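Local coordinates for protein plantazolicin methyltransferase BamL (Bacillus amyloliquefaciens subsp. plantarum, PDB 5DLY) that probably transfers methyl groups from S-adenosylmethionine to the terminal amine of desmethyl-plantazolicin, at residues C68-N78 with S98-F108; K123-G134 with L149-D160. All blocks are in the same frame, centred on the assembly; numbering follows the deposited sequence.

Contact 1: C68-N78 with S98-F108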
# COMPACT_ATOMS: atom_id res chain seq x y z
N CYS A 68 0.95 -8.56 -2.34
CA CYS A 68 2.41 -8.47 -2.45
C CYS A 68 2.95 -8.63 -3.87
O CYS A 68 4.15 -8.50 -4.07
CB CYS A 68 3.06 -9.50 -1.53
SG CYS A 68 2.65 -11.21 -1.94
N GLY A 69 2.09 -8.95 -4.84
CA GLY A 69 2.53 -9.14 -6.21
C GLY A 69 3.62 -10.19 -6.30
O GLY A 69 3.55 -11.21 -5.62
N GLN A 70 4.64 -9.90 -7.10
CA GLN A 70 5.74 -10.83 -7.38
C GLN A 70 6.84 -10.76 -6.31
O GLN A 70 7.94 -11.28 -6.50
CB GLN A 70 6.31 -10.55 -8.78
CG GLN A 70 5.29 -10.62 -9.92
CD GLN A 70 4.35 -9.41 -9.96
OE1 GLN A 70 4.70 -8.32 -9.52
NE2 GLN A 70 3.15 -9.60 -10.52
N GLY A 71 6.53 -10.14 -5.18
CA GLY A 71 7.43 -10.08 -4.03
C GLY A 71 8.48 -8.99 -3.98
O GLY A 71 9.38 -9.05 -3.14
N GLN A 72 8.37 -7.98 -4.85
CA GLN A 72 9.36 -6.91 -4.95
C GLN A 72 9.57 -6.16 -3.63
O GLN A 72 10.69 -5.86 -3.24
CB GLN A 72 8.97 -5.91 -6.05
CG GLN A 72 8.94 -6.49 -7.46
CD GLN A 72 7.56 -6.97 -7.90
OE1 GLN A 72 6.78 -7.50 -7.11
NE2 GLN A 72 7.26 -6.79 -9.18
N VAL A 73 8.47 -5.85 -2.93
CA VAL A 73 8.57 -5.15 -1.65
C VAL A 73 9.29 -6.01 -0.62
O VAL A 73 10.14 -5.53 0.13
CB VAL A 73 7.19 -4.69 -1.14
CG1 VAL A 73 7.23 -4.31 0.34
CG2 VAL A 73 6.70 -3.51 -1.97
N ILE A 74 8.95 -7.29 -0.58
CA ILE A 74 9.61 -8.21 0.34
C ILE A 74 11.08 -8.39 -0.02
O ILE A 74 11.94 -8.45 0.86
CB ILE A 74 8.80 -9.52 0.44
CG1 ILE A 74 7.58 -9.28 1.33
CG2 ILE A 74 9.67 -10.67 0.96
CD1 ILE A 74 6.52 -10.35 1.27
N GLN A 75 11.39 -8.42 -1.32
CA GLN A 75 12.79 -8.44 -1.74
C GLN A 75 13.57 -7.23 -1.21
O GLN A 75 14.69 -7.38 -0.69
CB GLN A 75 12.91 -8.56 -3.26
CG GLN A 75 14.35 -8.60 -3.73
CD GLN A 75 14.60 -9.69 -4.74
OE1 GLN A 75 14.14 -9.62 -5.87
NE2 GLN A 75 15.33 -10.72 -4.32
N TYR A 76 12.98 -6.04 -1.35
CA TYR A 76 13.59 -4.81 -0.85
C TYR A 76 13.88 -4.90 0.64
O TYR A 76 14.97 -4.56 1.08
CB TYR A 76 12.66 -3.62 -1.12
CG TYR A 76 13.24 -2.27 -0.73
CD1 TYR A 76 13.08 -1.77 0.56
CD2 TYR A 76 13.92 -1.50 -1.66
CE1 TYR A 76 13.60 -0.53 0.92
CE2 TYR A 76 14.45 -0.26 -1.31
CZ TYR A 76 14.28 0.22 -0.03
OH TYR A 76 14.81 1.45 0.31
N LEU A 77 12.89 -5.38 1.40
CA LEU A 77 13.03 -5.51 2.85
C LEU A 77 14.09 -6.54 3.23
O LEU A 77 14.85 -6.32 4.18
CB LEU A 77 11.68 -5.86 3.50
CG LEU A 77 10.69 -4.70 3.52
CD1 LEU A 77 9.28 -5.20 3.80
CD2 LEU A 77 11.11 -3.66 4.55
N ASN A 78 14.14 -7.64 2.48
CA ASN A 78 15.16 -8.69 2.64
C ASN A 78 16.59 -8.18 2.47
O ASN A 78 17.52 -8.68 3.10
CB ASN A 78 14.88 -9.84 1.67
CG ASN A 78 15.92 -10.94 1.76
OD1 ASN A 78 15.98 -11.67 2.74
ND2 ASN A 78 16.75 -11.06 0.73
N SER A 98 5.90 -16.60 -8.73
CA SER A 98 7.06 -15.73 -9.00
C SER A 98 7.79 -15.30 -7.73
O SER A 98 9.02 -15.36 -7.66
CB SER A 98 6.65 -14.49 -9.79
OG SER A 98 6.19 -14.83 -11.09
N ALA A 99 7.03 -14.86 -6.72
CA ALA A 99 7.60 -14.48 -5.43
C ALA A 99 8.35 -15.62 -4.75
O ALA A 99 9.43 -15.42 -4.19
CB ALA A 99 6.50 -13.94 -4.52
N LYS A 100 7.78 -16.82 -4.81
CA LYS A 100 8.40 -18.00 -4.20
C LYS A 100 9.71 -18.36 -4.89
O LYS A 100 10.66 -18.79 -4.23
CB LYS A 100 7.44 -19.19 -4.21
CG LYS A 100 6.36 -19.10 -3.14
CD LYS A 100 5.43 -20.30 -3.19
CE LYS A 100 4.67 -20.45 -1.87
NZ LYS A 100 3.86 -21.70 -1.81
N LYS A 101 9.77 -18.14 -6.20
CA LYS A 101 10.98 -18.47 -6.97
C LYS A 101 12.17 -17.57 -6.61
O LYS A 101 13.33 -17.92 -6.89
CB LYS A 101 10.69 -18.43 -8.47
CG LYS A 101 11.68 -19.23 -9.32
CD LYS A 101 11.49 -18.93 -10.80
CE LYS A 101 12.48 -19.71 -11.65
NZ LYS A 101 12.01 -19.79 -13.06
N LEU A 102 11.91 -16.44 -5.96
CA LEU A 102 13.00 -15.57 -5.49
C LEU A 102 13.92 -16.26 -4.48
O LEU A 102 15.08 -15.86 -4.34
CB LEU A 102 12.45 -14.27 -4.89
CG LEU A 102 11.67 -13.36 -5.85
CD1 LEU A 102 11.05 -12.19 -5.10
CD2 LEU A 102 12.55 -12.87 -7.00
N GLY A 103 13.40 -17.26 -3.77
CA GLY A 103 14.16 -18.01 -2.78
C GLY A 103 14.59 -17.16 -1.59
O GLY A 103 15.70 -17.32 -1.09
N ILE A 104 13.70 -16.26 -1.17
CA ILE A 104 13.92 -15.39 -0.02
C ILE A 104 13.36 -16.04 1.24
O ILE A 104 12.38 -16.78 1.19
CB ILE A 104 13.20 -14.03 -0.21
CG1 ILE A 104 13.84 -13.24 -1.35
CG2 ILE A 104 13.19 -13.20 1.07
CD1 ILE A 104 12.99 -12.09 -1.83
N ASN A 105 13.98 -15.74 2.38
CA ASN A 105 13.45 -16.15 3.66
C ASN A 105 12.20 -15.32 4.00
O ASN A 105 12.29 -14.30 4.68
CB ASN A 105 14.52 -16.04 4.75
CG ASN A 105 14.05 -16.56 6.10
OD1 ASN A 105 13.16 -17.41 6.18
ND2 ASN A 105 14.67 -16.05 7.16
N ALA A 106 11.06 -15.77 3.48
CA ALA A 106 9.76 -15.11 3.64
C ALA A 106 8.66 -16.12 3.36
O ALA A 106 8.89 -17.11 2.65
CB ALA A 106 9.64 -13.94 2.68
N SER A 107 7.47 -15.88 3.91
CA SER A 107 6.29 -16.72 3.67
C SER A 107 5.36 -16.04 2.67
O SER A 107 4.97 -14.88 2.85
CB SER A 107 5.54 -16.97 4.97
OG SER A 107 6.31 -17.72 5.89
N PHE A 108 5.00 -16.77 1.62
CA PHE A 108 4.09 -16.26 0.60
C PHE A 108 2.83 -17.10 0.54
O PHE A 108 2.89 -18.33 0.49
CB PHE A 108 4.78 -16.23 -0.76
CG PHE A 108 5.79 -15.13 -0.89
CD1 PHE A 108 5.37 -13.80 -1.00
CD2 PHE A 108 7.16 -15.41 -0.89
CE1 PHE A 108 6.29 -12.78 -1.10
CE2 PHE A 108 8.08 -14.38 -1.00
CZ PHE A 108 7.65 -13.07 -1.11
O HOH W 1 16.47 -14.43 2.39
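The turn at Cys68-Gly71 and the start of helix 72-80 pack against the end of helix 93-101 and the chain leading into strand 107-110, with Gln70 CA 4.5 Å from Ala99 CA and no direct hydrogen bond between them. This is the glycine-rich loop of the Rossmann-like class I methyltransferase fold: Gly69 touches S-adenosylhomocysteine, and its N is hydrogen-bonded to Asp90. Gly71, the N-cap of the helix, has no side chain where Ala99 CB, Leu102 CD1 and Phe108 CZ crowd in, and its positive phi suits glycine. Ala99 turns its methyl to the loop as well, while Ala99 CA lies 3.4 Å from Gln70 O in a CA-H...O contact. The same methyl sits over the centre of the Phe108 ring, 3.5 Å above its plane. Cys68 SG reaches the ring at its edge, near the plane, 3.9 Å from Phe108 CD1. From the helix, Ile74 approaches Phe108 from the opposite direction, its CD1 3.4 Å from Phe108 CE1, and with CG2 anti to the backbone N this second branch touches Ala106 CB. Further along, Ile104 packs against two polar side chains of the helix: it crosses Gln75 at about a right angle, CD1 doing the touching, and runs past Asn78 in the opposite direction, Ile104 CG2 3.6 Å from Asn78 OD1. A water donates to Asn78 OD1 at 2.8 Å and accepts from Asn105 N, also at 2.8 Å.

Contact 2: K123-G134 with L149-D160; sequences KQDIIFIHLCFG and LLSDQSCIYIVD. With 5D7 (prop-2-en-1-yl 2-[(1S)-1-amino-4-carbamimidamidobutyl]-1,3-thiazole-4-carboxylate), chain B; SAH (S-adenosyl-L-homocysteine), chain C.
Strands 126-130 and 154-160 run parallel, with axes 4.8 Å apart at closest approach and directions 6° apart, joined by a regular ladder from Cys155 N to Asp125 O through Leu131 N to Val159 O. Where the chain corners, Ser151 OG donates to the anti lone pair of Asp125 OD1 at 2.7 Å, while OD2 of that carboxylate forms a salt bridge with Arg58. On one face Phe128 and Tyr157 lie side by side, Phe128 CE1 3.8 Å from Tyr157 CD2, and Val159 CG2 covers a ring face of Tyr157 toward its rim. On the other, Ile129 CD1 touches both Ile158 CG1 and Ile156 CG2, 3.9 Å from each. Helix 139-148 links the strands in a beta-alpha-beta crossover of the Rossmann-like methyltransferase sheet, and both ligands lie at the C-terminal ends of its parallel strands. His130 O accepts from the amine of S-adenosylhomocysteine, and Leu131 O from that of the substrate analog, N, at 3.0 Å. With CG anti to the backbone N (chi1 -152°), Asp160 grips the analog's guanidinium group through two oxygens: OD1 takes NE and OD2 takes NH2, each at 2.9 Å. Gly134 N also bonds OD2, on its syn side, 28° out of the carboxylate plane.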
# COMPACT_ATOMS: atom_id res chain seq x y z
N LYS A 123 1.08 -11.38 16.05
CA LYS A 123 0.75 -9.99 15.73
C LYS A 123 1.90 -9.35 14.95
O LYS A 123 3.07 -9.70 15.12
CB LYS A 123 0.41 -9.19 16.98
CG LYS A 123 -0.67 -9.81 17.86
CD LYS A 123 -2.01 -9.94 17.15
CE LYS A 123 -3.07 -10.51 18.08
NZ LYS A 123 -2.82 -11.94 18.42
N GLN A 124 1.54 -8.39 14.10
CA GLN A 124 2.46 -7.78 13.14
C GLN A 124 2.77 -6.35 13.53
O GLN A 124 1.87 -5.61 13.95
CB GLN A 124 1.86 -7.81 11.74
CG GLN A 124 1.53 -9.21 11.25
CD GLN A 124 2.78 -10.05 11.04
OE1 GLN A 124 3.59 -9.78 10.15
NE2 GLN A 124 2.94 -11.09 11.87
N ASP A 125 4.03 -5.95 13.37
CA ASP A 125 4.45 -4.59 13.69
C ASP A 125 4.08 -3.61 12.58
O ASP A 125 3.70 -2.47 12.84
CB ASP A 125 5.96 -4.53 13.97
CG ASP A 125 6.34 -5.07 15.34
OD1 ASP A 125 5.46 -5.26 16.21
OD2 ASP A 125 7.55 -5.30 15.55
N ILE A 126 4.19 -4.06 11.33
CA ILE A 126 3.80 -3.27 10.17
C ILE A 126 2.97 -4.11 9.22
O ILE A 126 3.35 -5.24 8.89
CB ILE A 126 5.03 -2.72 9.41
CG1 ILE A 126 5.92 -1.91 10.37
CG2 ILE A 126 4.61 -1.91 8.19
CD1 ILE A 126 7.22 -1.42 9.77
N ILE A 127 1.85 -3.56 8.80
CA ILE A 127 1.03 -4.13 7.74
C ILE A 127 1.01 -3.10 6.61
O ILE A 127 0.66 -1.94 6.83
CB ILE A 127 -0.38 -4.50 8.24
CG1 ILE A 127 -0.29 -5.48 9.43
CG2 ILE A 127 -1.22 -5.07 7.10
CD1 ILE A 127 -1.62 -5.79 10.10
N PHE A 128 1.41 -3.52 5.42
CA PHE A 128 1.59 -2.60 4.28
C PHE A 128 0.57 -2.93 3.20
O PHE A 128 0.42 -4.09 2.81
CB PHE A 128 3.01 -2.82 3.74
CG PHE A 128 3.51 -1.78 2.76
CD1 PHE A 128 3.17 -0.43 2.85
CD2 PHE A 128 4.40 -2.18 1.75
CE1 PHE A 128 3.71 0.49 1.96
CE2 PHE A 128 4.93 -1.26 0.87
CZ PHE A 128 4.58 0.08 0.97
N ILE A 129 -0.15 -1.92 2.74
CA ILE A 129 -1.11 -2.11 1.65
C ILE A 129 -0.78 -1.07 0.58
O ILE A 129 -1.29 0.06 0.60
CB ILE A 129 -2.58 -1.93 2.11
CG1 ILE A 129 -2.87 -2.70 3.42
CG2 ILE A 129 -3.52 -2.37 1.01
CD1 ILE A 129 -4.30 -2.54 3.92
N HIS A 130 0.08 -1.46 -0.36
CA HIS A 130 0.65 -0.51 -1.30
C HIS A 130 0.02 -0.65 -2.68
O HIS A 130 0.12 -1.70 -3.32
CB HIS A 130 2.17 -0.72 -1.37
CG HIS A 130 2.91 0.34 -2.14
ND1 HIS A 130 3.13 1.61 -1.65
CD2 HIS A 130 3.53 0.29 -3.34
CE1 HIS A 130 3.82 2.30 -2.54
NE2 HIS A 130 4.08 1.52 -3.57
N LEU A 131 -0.61 0.43 -3.13
CA LEU A 131 -1.18 0.54 -4.47
C LEU A 131 -2.13 -0.61 -4.85
O LEU A 131 -2.11 -1.12 -5.99
CB LEU A 131 -0.05 0.77 -5.52
CG LEU A 131 0.91 1.94 -5.24
CD1 LEU A 131 1.99 2.03 -6.32
CD2 LEU A 131 0.16 3.26 -5.12
N CYS A 132 -2.98 -1.02 -3.90
CA CYS A 132 -3.93 -2.10 -4.20
C CYS A 132 -5.28 -2.05 -3.47
O CYS A 132 -6.14 -2.88 -3.75
CB CYS A 132 -3.30 -3.48 -3.97
SG CYS A 132 -2.79 -3.84 -2.28
N PHE A 133 -5.44 -1.10 -2.55
CA PHE A 133 -6.66 -1.03 -1.71
C PHE A 133 -7.95 -1.02 -2.54
O PHE A 133 -8.89 -1.76 -2.24
CB PHE A 133 -6.58 0.21 -0.82
CG PHE A 133 -7.55 0.21 0.33
CD1 PHE A 133 -7.58 -0.83 1.25
CD2 PHE A 133 -8.42 1.28 0.51
CE1 PHE A 133 -8.46 -0.81 2.32
CE2 PHE A 133 -9.29 1.31 1.59
CZ PHE A 133 -9.32 0.27 2.49
N GLY A 134 -7.98 -0.22 -3.60
CA GLY A 134 -9.15 -0.12 -4.48
C GLY A 134 -9.49 -1.36 -5.30
O GLY A 134 -10.49 -1.38 -6.01
N LEU A 149 -4.75 -8.10 13.81
CA LEU A 149 -3.38 -8.61 13.71
C LEU A 149 -2.32 -7.60 14.13
O LEU A 149 -1.14 -7.93 14.16
CB LEU A 149 -3.10 -9.12 12.29
CG LEU A 149 -3.70 -10.48 11.91
CD1 LEU A 149 -3.45 -10.76 10.43
CD2 LEU A 149 -3.10 -11.59 12.77
N LEU A 150 -2.72 -6.39 14.47
CA LEU A 150 -1.75 -5.36 14.88
C LEU A 150 -1.17 -5.65 16.26
O LEU A 150 -1.90 -5.98 17.20
CB LEU A 150 -2.39 -3.97 14.86
CG LEU A 150 -2.68 -3.36 13.49
CD1 LEU A 150 -3.49 -2.08 13.70
CD2 LEU A 150 -1.41 -3.10 12.68
N SER A 151 0.15 -5.54 16.36
CA SER A 151 0.85 -5.65 17.64
C SER A 151 0.56 -4.42 18.51
O SER A 151 -0.06 -3.45 18.05
CB SER A 151 2.36 -5.82 17.42
OG SER A 151 2.96 -4.57 17.10
N ASP A 152 1.03 -4.46 19.75
CA ASP A 152 0.83 -3.33 20.66
C ASP A 152 1.53 -2.04 20.20
O ASP A 152 1.14 -0.96 20.60
CB ASP A 152 1.28 -3.70 22.08
CG ASP A 152 0.41 -4.78 22.71
OD1 ASP A 152 -0.70 -5.02 22.21
OD2 ASP A 152 0.84 -5.38 23.72
N GLN A 153 2.56 -2.18 19.37
CA GLN A 153 3.26 -1.04 18.77
C GLN A 153 3.36 -1.27 17.27
O GLN A 153 4.24 -1.99 16.79
CB GLN A 153 4.66 -0.88 19.36
CG GLN A 153 4.67 -0.40 20.81
CD GLN A 153 6.07 -0.25 21.37
OE1 GLN A 153 6.90 -1.15 21.26
NE2 GLN A 153 6.34 0.89 21.99
N SER A 154 2.45 -0.67 16.51
CA SER A 154 2.28 -1.07 15.12
C SER A 154 1.58 -0.03 14.27
O SER A 154 0.96 0.90 14.77
CB SER A 154 1.48 -2.38 15.05
OG SER A 154 0.19 -2.17 15.61
N CYS A 155 1.64 -0.24 12.95
CA CYS A 155 0.83 0.55 12.04
C CYS A 155 0.48 -0.23 10.79
O CYS A 155 1.23 -1.10 10.35
CB CYS A 155 1.53 1.86 11.66
SG CYS A 155 3.11 1.61 10.84
N ILE A 156 -0.70 0.09 10.24
CA ILE A 156 -1.04 -0.22 8.85
C ILE A 156 -0.73 1.04 8.05
O ILE A 156 -1.20 2.12 8.42
CB ILE A 156 -2.53 -0.56 8.66
CG1 ILE A 156 -2.97 -1.66 9.64
CG2 ILE A 156 -2.80 -1.01 7.21
CD1 ILE A 156 -4.43 -2.03 9.57
N TYR A 157 0.03 0.91 6.97
CA TYR A 157 0.28 2.03 6.05
C TYR A 157 -0.31 1.69 4.69
O TYR A 157 0.04 0.67 4.09
CB TYR A 157 1.78 2.35 5.97
CG TYR A 157 2.14 3.53 5.08
CD1 TYR A 157 1.37 4.70 5.10
CD2 TYR A 157 3.26 3.50 4.24
CE1 TYR A 157 1.70 5.80 4.30
CE2 TYR A 157 3.60 4.59 3.45
CZ TYR A 157 2.81 5.73 3.48
OH TYR A 157 3.12 6.82 2.69
N ILE A 158 -1.19 2.56 4.20
CA ILE A 158 -1.95 2.34 2.97
C ILE A 158 -1.63 3.48 2.02
O ILE A 158 -1.73 4.65 2.40
CB ILE A 158 -3.48 2.37 3.24
CG1 ILE A 158 -3.88 1.32 4.30
CG2 ILE A 158 -4.27 2.14 1.95
CD1 ILE A 158 -5.30 1.45 4.81
N VAL A 159 -1.22 3.15 0.79
CA VAL A 159 -0.96 4.15 -0.24
C VAL A 159 -1.79 3.72 -1.44
O VAL A 159 -1.69 2.59 -1.87
CB VAL A 159 0.54 4.22 -0.63
CG1 VAL A 159 0.79 5.32 -1.65
CG2 VAL A 159 1.38 4.46 0.61
N ASP A 160 -2.61 4.61 -1.97
CA ASP A 160 -3.42 4.26 -3.13
C ASP A 160 -3.77 5.46 -4.00
O ASP A 160 -3.55 6.61 -3.61
CB ASP A 160 -4.70 3.54 -2.69
CG ASP A 160 -5.25 2.58 -3.77
OD1 ASP A 160 -4.49 2.21 -4.71
OD2 ASP A 160 -6.43 2.17 -3.64
O9 5D7 B . 0.42 4.19 -8.50
C6 5D7 B . -0.09 4.21 -9.61
O7 5D7 B . 0.02 5.37 -10.46
C8 5D7 B . 0.62 6.59 -10.01
C2 5D7 B . -0.82 3.04 -10.14
N3 5D7 B . -0.81 1.83 -9.52
C4 5D7 B . -1.51 0.87 -10.13
S5 5D7 B . -2.21 1.51 -11.58
C1 5D7 B . -1.55 3.09 -11.34
CA 5D7 B . -1.72 -0.55 -9.76
N 5D7 B . -0.81 -0.86 -8.66
CB 5D7 B . -3.17 -0.84 -9.37
CG 5D7 B . -3.84 0.21 -8.47
CD 5D7 B . -4.89 -0.48 -7.60
NE 5D7 B . -5.62 0.53 -6.85
CZ 5D7 B . -6.71 1.22 -7.22
NH2 5D7 B . -7.21 2.07 -6.44
NH1 5D7 B . -7.26 1.00 -8.35
C3 5D7 B . 0.51 7.61 -11.11
C5 5D7 B . 1.46 8.51 -11.29
N SAH C . 1.54 -4.09 -3.47
CA SAH C . 1.90 -4.14 -4.93
CB SAH C . 0.63 -4.04 -5.77
CG SAH C . 0.69 -5.01 -6.95
SD SAH C . -0.63 -4.76 -8.10
C SAH C . 2.82 -3.01 -5.27
O SAH C . 3.32 -2.31 -4.40
OXT SAH C . 3.09 -2.73 -6.44
C5' SAH C . -2.06 -5.21 -7.16
C4' SAH C . -1.96 -6.60 -6.54
O4' SAH C . -3.05 -6.79 -5.63
C3' SAH C . -2.08 -7.72 -7.57
O3' SAH C . -0.92 -8.57 -7.52
C2' SAH C . -3.37 -8.44 -7.21
O2' SAH C . -3.37 -9.85 -7.46
C1' SAH C . -3.46 -8.15 -5.72
N9 SAH C . -4.80 -8.31 -5.12
C8 SAH C . -5.97 -7.81 -5.60
N7 SAH C . -7.00 -8.15 -4.79
C5 SAH C . -6.49 -8.87 -3.78
C6 SAH C . -7.04 -9.53 -2.59
N6 SAH C . -8.36 -9.45 -2.35
N1 SAH C . -6.18 -10.18 -1.76
C2 SAH C . -4.86 -10.24 -2.03
N3 SAH C . -4.27 -9.65 -3.11
C4 SAH C . -5.04 -8.97 -4.00
O HOH W 2 -3.32 0.49 -1.30

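How the contacts relate
Along the chain contact 1 is complete before the first segment of contact 2 begins, strand 124-130 being the next strand after 107-110, and their centres lie about 17 Å apart. Both belong to one seven-stranded mixed sheet: contact 1 includes the outermost strand 107-110, with helix 72-80 packed over strands 62-66 and 85-90, and contact 2 joins two inner strands. Strands 62-66 and 85-90 lie between 107-110 and 124-130. Helix 72-80 bridges the distance, since Val73 CG1 packs against Phe128 CD2 at 3.8 Å. Both contacts reach S-adenosylhomocysteine, contact 1 through the loop at Gly69 and contact 2 through His130 and Cys132. Contact 2 continues to the analog, so the cofactor product lies between the glycine-rich loop and the substrate site.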